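Ankyrin repeat domain-containing protein EMB506, chloroplastic (Arabidopsis thaliana, PDB 6JD6) takes part in the initial differentiation of proplastids during embryo development and is required for correct cotyledon and leaf margin development. Local coordinates at residues V160-H172 with Q192-V204. Sequence-based numbering, arbitrary orientation.
Sequences VISHLLRKGANPH and QTVKLLFKYNVDV. With SO4 (sulfate ion), chain I.
L165 meets L196 tip to tip, CD1 to CD2 at 3.8 Å, in the apolar seam between the second helices of ankyrin repeats 2 and 3. The axes of helices 160-166 and 192-199 run 11.0 Å apart at only 9°, the near-parallel stacking of successive repeats in an ankyrin solenoid. With CG of L196 turned opposite its backbone N (chi1 -176°), CD2 also reaches CB of S162, while I161 crosses T193 at about a right angle. OG1 of T193 is hydrogen-bonded to E158, so its polar end is tied back to the neighbouring repeat.

Y200 buries more of its own surface against the other segment than any other residue here: its ring lies obliquely against L165, CZ standing 3.6 Å from L165 CB, and its CB meets CG of P171. With an alanine here, CB would stay against P171, but the side of L165 facing the ring would probably lose its cover. P171 CB also contacts V202 CG1, at 3.9 Å.

Polar links run through water around H172, whose backbone N closes an Asx turn onto N170 OD1 (2.8 Å). One water joins H172 ND1 to D203 N; another joins NE2 to Y200 O, 2.8 Å from that oxygen.

On repeat 2, a sulfate, probably from crystallisation, accepts from H163 ND1 through O4 (2.9 Å) and from R166 NE through O2 in the guanidinium plane (3.1 Å, 168°); R166 NH2 shares O4.

The chemistry thus divides: direct apolar packing joins the repeats, and water bridges their polar loop ends.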
loop_
_atom_site.group_PDB
_atom_site.type_symbol
_atom_site.label_atom_id
_atom_site.label_comp_id
_atom_site.label_asym_id
_atom_site.label_seq_id
_atom_site.Cartn_x
_atom_site.Cartn_y
_atom_site.Cartn_z
ATOM N N VAL A 160 -12.692 -2.730 0.091
ATOM C CA VAL A 160 -12.492 -1.997 1.335
ATOM C C VAL A 160 -12.630 -0.494 1.083
ATOM O O VAL A 160 -13.253 0.225 1.867
ATOM C CB VAL A 160 -11.107 -2.308 1.945
ATOM C CG1 VAL A 160 -10.806 -1.383 3.111
ATOM C CG2 VAL A 160 -11.043 -3.767 2.386
ATOM N N ILE A 161 -12.053 -0.034 -0.026
ATOM C CA ILE A 161 -12.158 1.363 -0.436
ATOM C C ILE A 161 -13.611 1.826 -0.515
ATOM O O ILE A 161 -13.987 2.818 0.110
ATOM C CB ILE A 161 -11.472 1.593 -1.795
ATOM C CG1 ILE A 161 -9.959 1.419 -1.651
ATOM C CG2 ILE A 161 -11.816 2.977 -2.345
ATOM C CD1 ILE A 161 -9.241 1.131 -2.959
ATOM N N SER A 162 -14.430 1.097 -1.265
ATOM C CA SER A 162 -15.825 1.478 -1.444
ATOM C C SER A 162 -16.611 1.401 -0.133
ATOM O O SER A 162 -17.528 2.190 0.090
ATOM C CB SER A 162 -16.491 0.620 -2.521
ATOM O OG SER A 162 -16.574 -0.733 -2.117
ATOM N N HIS A 163 -16.248 0.453 0.727
ATOM C CA HIS A 163 -16.878 0.336 2.039
ATOM C C HIS A 163 -16.613 1.578 2.883
ATOM O O HIS A 163 -17.532 2.142 3.472
ATOM C CB HIS A 163 -16.373 -0.907 2.782
ATOM C CG HIS A 163 -16.899 -1.023 4.180
ATOM N ND1 HIS A 163 -18.125 -1.580 4.471
ATOM C CD2 HIS A 163 -16.373 -0.635 5.367
ATOM C CE1 HIS A 163 -18.329 -1.539 5.775
ATOM N NE2 HIS A 163 -17.281 -0.969 6.343
ATOM N N LEU A 164 -15.350 1.990 2.939
ATOM C CA LEU A 164 -14.942 3.177 3.688
ATOM C C LEU A 164 -15.658 4.434 3.205
ATOM O O LEU A 164 -16.118 5.241 4.010
ATOM C CB LEU A 164 -13.428 3.377 3.589
ATOM C CG LEU A 164 -12.553 2.420 4.401
ATOM C CD1 LEU A 164 -11.083 2.603 4.047
ATOM C CD2 LEU A 164 -12.778 2.642 5.886
ATOM N N LEU A 165 -15.750 4.594 1.887
ATOM C CA LEU A 165 -16.431 5.746 1.300
ATOM C C LEU A 165 -17.910 5.761 1.656
ATOM O O LEU A 165 -18.471 6.815 1.953
ATOM C CB LEU A 165 -16.248 5.773 -0.219
ATOM C CG LEU A 165 -14.829 6.100 -0.694
ATOM C CD1 LEU A 165 -14.693 5.923 -2.198
ATOM C CD2 LEU A 165 -14.452 7.514 -0.290
ATOM N N ARG A 166 -18.543 4.591 1.629
ATOM C CA ARG A 166 -19.953 4.498 1.993
ATOM C C ARG A 166 -20.147 4.825 3.469
ATOM O O ARG A 166 -21.182 5.359 3.859
ATOM C CB ARG A 166 -20.527 3.117 1.666
ATOM C CG ARG A 166 -20.797 2.895 0.184
ATOM C CD ARG A 166 -21.595 1.617 -0.055
ATOM N NE ARG A 166 -20.900 0.433 0.445
ATOM C CZ ARG A 166 -19.991 -0.247 -0.246
ATOM N NH1 ARG A 166 -19.662 0.137 -1.470
ATOM N NH2 ARG A 166 -19.408 -1.312 0.287
ATOM N N LYS A 167 -19.140 4.515 4.282
ATOM C CA LYS A 167 -19.192 4.819 5.710
ATOM C C LYS A 167 -18.827 6.269 6.052
ATOM O O LYS A 167 -18.867 6.664 7.218
ATOM C CB LYS A 167 -18.323 3.848 6.511
ATOM C CG LYS A 167 -19.116 2.703 7.105
ATOM C CD LYS A 167 -18.404 2.076 8.289
ATOM C CE LYS A 167 -19.397 1.319 9.158
ATOM N NZ LYS A 167 -20.276 0.441 8.333
ATOM N N GLY A 168 -18.471 7.056 5.041
ATOM C CA GLY A 168 -18.231 8.473 5.242
ATOM C C GLY A 168 -16.776 8.877 5.398
ATOM O O GLY A 168 -16.486 9.983 5.853
ATOM N N ALA A 169 -15.855 7.991 5.027
ATOM C CA ALA A 169 -14.442 8.348 5.012
ATOM C C ALA A 169 -14.245 9.548 4.091
ATOM O O ALA A 169 -14.821 9.606 3.004
ATOM C CB ALA A 169 -13.592 7.175 4.552
ATOM N N ASN A 170 -13.453 10.514 4.543
ATOM C CA ASN A 170 -13.231 11.741 3.790
ATOM C C ASN A 170 -12.299 11.470 2.609
ATOM O O ASN A 170 -11.140 11.104 2.801
ATOM C CB ASN A 170 -12.650 12.817 4.714
ATOM C CG ASN A 170 -12.610 14.193 4.074
ATOM O OD1 ASN A 170 -12.459 14.334 2.860
ATOM N ND2 ASN A 170 -12.740 15.224 4.900
ATOM N N PRO A 171 -12.812 11.641 1.379
ATOM C CA PRO A 171 -12.041 11.353 0.166
ATOM C C PRO A 171 -11.206 12.542 -0.303
ATOM O O PRO A 171 -10.530 12.441 -1.327
ATOM C CB PRO A 171 -13.134 11.064 -0.863
ATOM C CG PRO A 171 -14.254 11.973 -0.451
ATOM C CD PRO A 171 -14.199 12.040 1.067
ATOM N N HIS A 172 -11.248 13.647 0.435
ATOM C CA HIS A 172 -10.601 14.879 -0.006
ATOM C C HIS A 172 -9.260 15.143 0.677
ATOM O O HIS A 172 -8.479 15.978 0.219
ATOM C CB HIS A 172 -11.527 16.074 0.232
ATOM C CG HIS A 172 -12.912 15.885 -0.300
ATOM N ND1 HIS A 172 -13.197 15.883 -1.648
ATOM C CD2 HIS A 172 -14.093 15.699 0.336
ATOM C CE1 HIS A 172 -14.495 15.703 -1.820
ATOM N NE2 HIS A 172 -15.062 15.587 -0.632
ATOM N N GLN A 192 -11.571 1.725 -11.488
ATOM C CA GLN A 192 -12.894 1.700 -10.869
ATOM C C GLN A 192 -12.945 2.592 -9.634
ATOM O O GLN A 192 -13.963 3.217 -9.354
ATOM C CB GLN A 192 -13.319 0.268 -10.522
ATOM C CG GLN A 192 -13.497 -0.626 -11.739
ATOM C CD GLN A 192 -14.472 -0.049 -12.753
ATOM O OE1 GLN A 192 -14.107 0.221 -13.899
ATOM N NE2 GLN A 192 -15.723 0.139 -12.336
ATOM N N THR A 193 -11.838 2.648 -8.903
ATOM C CA THR A 193 -11.722 3.536 -7.751
ATOM C C THR A 193 -11.723 4.999 -8.192
ATOM O O THR A 193 -12.344 5.851 -7.553
ATOM C CB THR A 193 -10.455 3.218 -6.932
ATOM O OG1 THR A 193 -10.554 1.884 -6.420
ATOM C CG2 THR A 193 -10.295 4.189 -5.767
ATOM N N VAL A 194 -11.036 5.283 -9.294
ATOM C CA VAL A 194 -11.038 6.623 -9.877
ATOM C C VAL A 194 -12.459 7.066 -10.234
ATOM O O VAL A 194 -12.880 8.168 -9.875
ATOM C CB VAL A 194 -10.135 6.698 -11.129
ATOM C CG1 VAL A 194 -10.338 8.018 -11.867
ATOM C CG2 VAL A 194 -8.669 6.515 -10.745
ATOM N N LYS A 195 -13.197 6.201 -10.927
ATOM C CA LYS A 195 -14.587 6.481 -11.279
ATOM C C LYS A 195 -15.454 6.683 -10.040
ATOM O O LYS A 195 -16.339 7.536 -10.023
ATOM C CB LYS A 195 -15.175 5.342 -12.118
ATOM C CG LYS A 195 -14.585 5.201 -13.511
ATOM C CD LYS A 195 -15.214 4.017 -14.236
ATOM C CE LYS A 195 -14.687 3.887 -15.652
ATOM N NZ LYS A 195 -15.286 2.731 -16.371
ATOM N N LEU A 196 -15.206 5.882 -9.010
ATOM C CA LEU A 196 -15.958 5.994 -7.769
ATOM C C LEU A 196 -15.683 7.322 -7.059
ATOM O O LEU A 196 -16.595 7.933 -6.503
ATOM C CB LEU A 196 -15.646 4.817 -6.844
ATOM C CG LEU A 196 -16.434 4.753 -5.536
ATOM C CD1 LEU A 196 -17.933 4.826 -5.802
ATOM C CD2 LEU A 196 -16.089 3.482 -4.782
ATOM N N LEU A 197 -14.424 7.760 -7.075
ATOM C CA LEU A 197 -14.050 9.025 -6.442
ATOM C C LEU A 197 -14.704 10.226 -7.131
ATOM O O LEU A 197 -15.018 11.224 -6.479
ATOM C CB LEU A 197 -12.526 9.192 -6.386
ATOM C CG LEU A 197 -11.777 8.290 -5.393
ATOM C CD1 LEU A 197 -10.265 8.404 -5.570
ATOM C CD2 LEU A 197 -12.167 8.604 -3.952
ATOM N N PHE A 198 -14.911 10.129 -8.443
ATOM C CA PHE A 198 -15.623 11.171 -9.179
ATOM C C PHE A 198 -17.020 11.358 -8.607
ATOM O O PHE A 198 -17.535 12.473 -8.550
ATOM C CB PHE A 198 -15.737 10.821 -10.665
ATOM C CG PHE A 198 -14.436 10.872 -11.407
ATOM C CD1 PHE A 198 -13.347 11.553 -10.886
ATOM C CD2 PHE A 198 -14.303 10.242 -12.635
ATOM C CE1 PHE A 198 -12.151 11.603 -11.576
ATOM C CE2 PHE A 198 -13.107 10.288 -13.329
ATOM C CZ PHE A 198 -12.031 10.970 -12.799
ATOM N N LYS A 199 -17.634 10.257 -8.186
ATOM C CA LYS A 199 -18.995 10.298 -7.660
ATOM C C LYS A 199 -19.062 10.988 -6.300
ATOM O O LYS A 199 -20.123 11.438 -5.877
ATOM C CB LYS A 199 -19.590 8.888 -7.594
ATOM C CG LYS A 199 -19.761 8.257 -8.968
ATOM C CD LYS A 199 -20.508 6.940 -8.906
ATOM C CE LYS A 199 -20.834 6.441 -10.308
ATOM N NZ LYS A 199 -21.822 5.322 -10.297
ATOM N N TYR A 200 -17.920 11.079 -5.628
ATOM C CA TYR A 200 -17.833 11.809 -4.370
ATOM C C TYR A 200 -17.321 13.226 -4.601
ATOM O O TYR A 200 -16.990 13.944 -3.657
ATOM C CB TYR A 200 -16.959 11.051 -3.368
ATOM C CG TYR A 200 -17.655 9.827 -2.820
ATOM C CD1 TYR A 200 -18.438 9.907 -1.675
ATOM C CD2 TYR A 200 -17.558 8.601 -3.465
ATOM C CE1 TYR A 200 -19.091 8.795 -1.176
ATOM C CE2 TYR A 200 -18.209 7.484 -2.973
ATOM C CZ TYR A 200 -18.973 7.588 -1.829
ATOM O OH TYR A 200 -19.623 6.482 -1.334
ATOM N N ASN A 201 -17.271 13.614 -5.871
ATOM C CA ASN A 201 -16.901 14.968 -6.272
ATOM C C ASN A 201 -15.555 15.436 -5.731
ATOM O O ASN A 201 -15.424 16.568 -5.272
ATOM C CB ASN A 201 -18.004 15.963 -5.902
ATOM C CG ASN A 201 -19.304 15.682 -6.629
ATOM O OD1 ASN A 201 -19.406 15.884 -7.839
ATOM N ND2 ASN A 201 -20.308 15.214 -5.894
ATOM N N VAL A 202 -14.557 14.562 -5.789
ATOM C CA VAL A 202 -13.210 14.941 -5.393
ATOM C C VAL A 202 -12.648 15.976 -6.362
ATOM O O VAL A 202 -13.088 16.084 -7.509
ATOM C CB VAL A 202 -12.258 13.725 -5.337
ATOM C CG1 VAL A 202 -12.808 12.660 -4.385
ATOM C CG2 VAL A 202 -12.038 13.147 -6.733
ATOM N N ASP A 203 -11.681 16.747 -5.884
ATOM C CA ASP A 203 -10.981 17.714 -6.713
ATOM C C ASP A 203 -9.966 16.961 -7.572
ATOM O O ASP A 203 -8.968 16.449 -7.059
ATOM C CB ASP A 203 -10.293 18.739 -5.807
ATOM C CG ASP A 203 -9.430 19.724 -6.569
ATOM O OD1 ASP A 203 -9.550 19.814 -7.810
ATOM O OD2 ASP A 203 -8.630 20.421 -5.912
ATOM N N VAL A 204 -10.220 16.880 -8.876
ATOM C CA VAL A 204 -9.364 16.077 -9.751
ATOM C C VAL A 204 -8.089 16.818 -10.134
ATOM O O VAL A 204 -7.183 16.249 -10.748
ATOM C CB VAL A 204 -10.103 15.610 -11.025
ATOM C CG1 VAL A 204 -11.404 14.901 -10.650
ATOM C CG2 VAL A 204 -10.375 16.783 -11.952
HETATM S S SO4 I . -21.376 -2.239 3.407
HETATM O O1 SO4 I . -22.550 -2.642 2.638
HETATM O O2 SO4 I . -21.201 -0.792 3.308
HETATM O O3 SO4 I . -21.566 -2.613 4.806
HETATM O O4 SO4 I . -20.192 -2.910 2.879
HETATM O O HOH W 1 -11.229 16.976 -3.038
HETATM O O HOH W 2 -17.819 14.268 -1.046
#